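Local structure of Csm3 (Thermoplasma volcanium, 6AE2) at residues V38-H43 and Y217-I222. The protein probably binds RNA as the RAMP-family Csm3 subunit of a type III-A CRISPR-Cas effector complex, and is thought to act as an endonuclease in antiviral defence. Sequence-based numbering, arbitrary orientation.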
loop_
_atom_site.group_PDB
_atom_site.type_symbol
_atom_site.label_atom_id
_atom_site.label_comp_id
_atom_site.label_asym_id
_atom_site.label_seq_id
_atom_site.Cartn_x
_atom_site.Cartn_y
_atom_site.Cartn_z
ATOM N N VAL A 38 2.740 -5.704 5.300
ATOM C CA VAL A 38 3.062 -4.834 4.177
ATOM C C VAL A 38 2.534 -5.471 2.896
ATOM O O VAL A 38 2.879 -6.611 2.571
ATOM C CB VAL A 38 4.577 -4.592 4.094
ATOM C CG1 VAL A 38 4.933 -3.844 2.822
ATOM C CG2 VAL A 38 5.062 -3.833 5.321
ATOM N N LEU A 39 1.689 -4.737 2.170
ATOM C CA LEU A 39 1.158 -5.184 0.885
ATOM C C LEU A 39 1.897 -4.581 -0.303
ATOM O O LEU A 39 2.162 -5.288 -1.281
ATOM C CB LEU A 39 -0.334 -4.856 0.784
ATOM C CG LEU A 39 -1.221 -5.455 1.878
ATOM C CD1 LEU A 39 -2.684 -5.167 1.597
ATOM C CD2 LEU A 39 -0.983 -6.952 2.007
ATOM N N THR A 40 2.226 -3.287 -0.252
ATOM C CA THR A 40 3.163 -2.687 -1.190
ATOM C C THR A 40 4.310 -2.081 -0.399
ATOM O O THR A 40 4.135 -1.675 0.755
ATOM C CB THR A 40 2.531 -1.591 -2.053
ATOM O OG1 THR A 40 1.948 -0.585 -1.209
ATOM C CG2 THR A 40 1.449 -2.187 -2.942
ATOM N N GLY A 41 5.481 -2.011 -1.041
ATOM C CA GLY A 41 6.694 -1.489 -0.436
ATOM C C GLY A 41 6.462 -0.267 0.426
ATOM O O GLY A 41 5.871 0.717 -0.028
ATOM N N LEU A 42 6.906 -0.330 1.675
ATOM C CA LEU A 42 6.562 0.659 2.685
ATOM C C LEU A 42 7.787 1.491 3.023
ATOM O O LEU A 42 8.853 0.943 3.320
ATOM C CB LEU A 42 6.012 -0.022 3.939
ATOM C CG LEU A 42 5.995 0.787 5.232
ATOM C CD1 LEU A 42 4.898 1.841 5.198
ATOM C CD2 LEU A 42 5.809 -0.140 6.419
ATOM N N HIS A 43 7.632 2.811 2.977
ATOM C CA HIS A 43 8.731 3.739 3.226
ATOM C C HIS A 43 8.336 4.716 4.328
ATOM O O HIS A 43 7.563 5.651 4.092
ATOM C CB HIS A 43 9.129 4.479 1.954
ATOM C CG HIS A 43 10.236 5.462 2.167
ATOM N ND1 HIS A 43 11.563 5.092 2.229
ATOM C CD2 HIS A 43 10.211 6.801 2.371
ATOM C CE1 HIS A 43 12.308 6.163 2.448
ATOM N NE2 HIS A 43 11.510 7.212 2.538
ATOM N N TYR A 217 3.404 3.345 -2.787
ATOM C CA TYR A 217 4.073 2.807 -1.615
ATOM C C TYR A 217 3.082 2.599 -0.473
ATOM O O TYR A 217 2.003 3.194 -0.431
ATOM C CB TYR A 217 5.184 3.741 -1.126
ATOM C CG TYR A 217 6.418 3.874 -1.998
ATOM C CD1 TYR A 217 6.343 3.809 -3.386
ATOM C CD2 TYR A 217 7.665 4.089 -1.421
ATOM C CE1 TYR A 217 7.476 3.946 -4.169
ATOM C CE2 TYR A 217 8.800 4.226 -2.195
ATOM C CZ TYR A 217 8.702 4.153 -3.566
ATOM O OH TYR A 217 9.838 4.290 -4.330
ATOM N N GLY A 218 3.466 1.729 0.459
ATOM C CA GLY A 218 2.893 1.738 1.792
ATOM C C GLY A 218 1.462 1.273 1.934
ATOM O O GLY A 218 0.784 1.697 2.874
ATOM N N SER A 219 0.974 0.411 1.047
ATOM C CA SER A 219 -0.307 -0.231 1.306
ATOM C C SER A 219 -0.119 -1.285 2.384
ATOM O O SER A 219 0.839 -2.063 2.347
ATOM C CB SER A 219 -0.873 -0.861 0.040
ATOM O OG SER A 219 -1.885 -1.801 0.363
ATOM N N VAL A 220 -1.043 -1.321 3.337
ATOM C CA VAL A 220 -0.860 -2.063 4.576
ATOM C C VAL A 220 -2.163 -2.763 4.938
ATOM O O VAL A 220 -3.251 -2.212 4.743
ATOM C CB VAL A 220 -0.390 -1.111 5.696
ATOM C CG1 VAL A 220 -0.807 -1.612 7.058
ATOM C CG2 VAL A 220 1.120 -0.913 5.619
ATOM N N LYS A 221 -2.055 -3.988 5.443
ATOM C CA LYS A 221 -3.186 -4.702 6.023
ATOM C C LYS A 221 -2.977 -4.780 7.530
ATOM O O LYS A 221 -1.970 -5.326 7.993
ATOM C CB LYS A 221 -3.334 -6.099 5.423
ATOM C CG LYS A 221 -4.367 -6.953 6.136
ATOM C CD LYS A 221 -4.112 -8.435 5.923
ATOM C CE LYS A 221 -4.477 -8.863 4.510
ATOM N NZ LYS A 221 -4.479 -10.345 4.357
ATOM N N ILE A 222 -3.921 -4.227 8.288
ATOM C CA ILE A 222 -3.845 -4.181 9.743
ATOM C C ILE A 222 -4.820 -5.201 10.311
ATOM O O ILE A 222 -5.993 -5.236 9.918
ATOM C CB ILE A 222 -4.142 -2.770 10.279
ATOM C CG1 ILE A 222 -3.024 -1.807 9.870
ATOM C CG2 ILE A 222 -4.322 -2.799 11.792
ATOM C CD1 ILE A 222 -2.844 -0.629 10.801
#
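With chi1 of 56°, Thr40 sets OG1 between its own backbone N and carbonyl carbon and turns the hydroxyl onto the backbone of Ser219, whose N-H donates to OG1 at 2.7 Å along a fairly straight path (160°). The same OG1 also hydrogen-bonds the carbonyl of Gly216, so this buried hydroxyl ties the 38-43 loop to the chain on both sides of Tyr217 and Gly218. Ser219 answers through its carbonyl: its O accepts from Leu39 N at 2.8 Å and from Thr40 N at 3.2 Å, both donors tilted out of the carbonyl plane toward one face. One oxygen thus grips two successive amides just where the chain leaves strand 26-38. A fourth bond runs from Gly218 N to Gly41 O, 2.7 Å away, with the donor above the carbonyl plane rather than on a lone pair. The positive phi of Gly218 (71°) by itself favours glycine, and its CA packs 4.0 Å from Leu42 CD1.

Around these bonds the side chains pack at both ends. Leu39 lays CD1 3.7 Å from Ser219 OG and slants across the base of Lys221, whose chain then leads away. At the other end His43 CB meets the edge of the Tyr217 ring in its plane, 3.7 Å from CD2; His43 ND1 bonds to the carbonyl of Glu168, Tyr217 OH to Glu152, and Arg169 makes a cation-pi contact with the ring.

Val38 and Val220, a non-hydrogen-bonded pair, close the antiparallel pairing of strands 26-38 and 220-230 in the sheet of the RAMP region, probably an RRM-like (ferredoxin-like) core; the loop bonds continue beyond it, with strand 166-170 beside Tyr217 and helix 190-205 against Ile222.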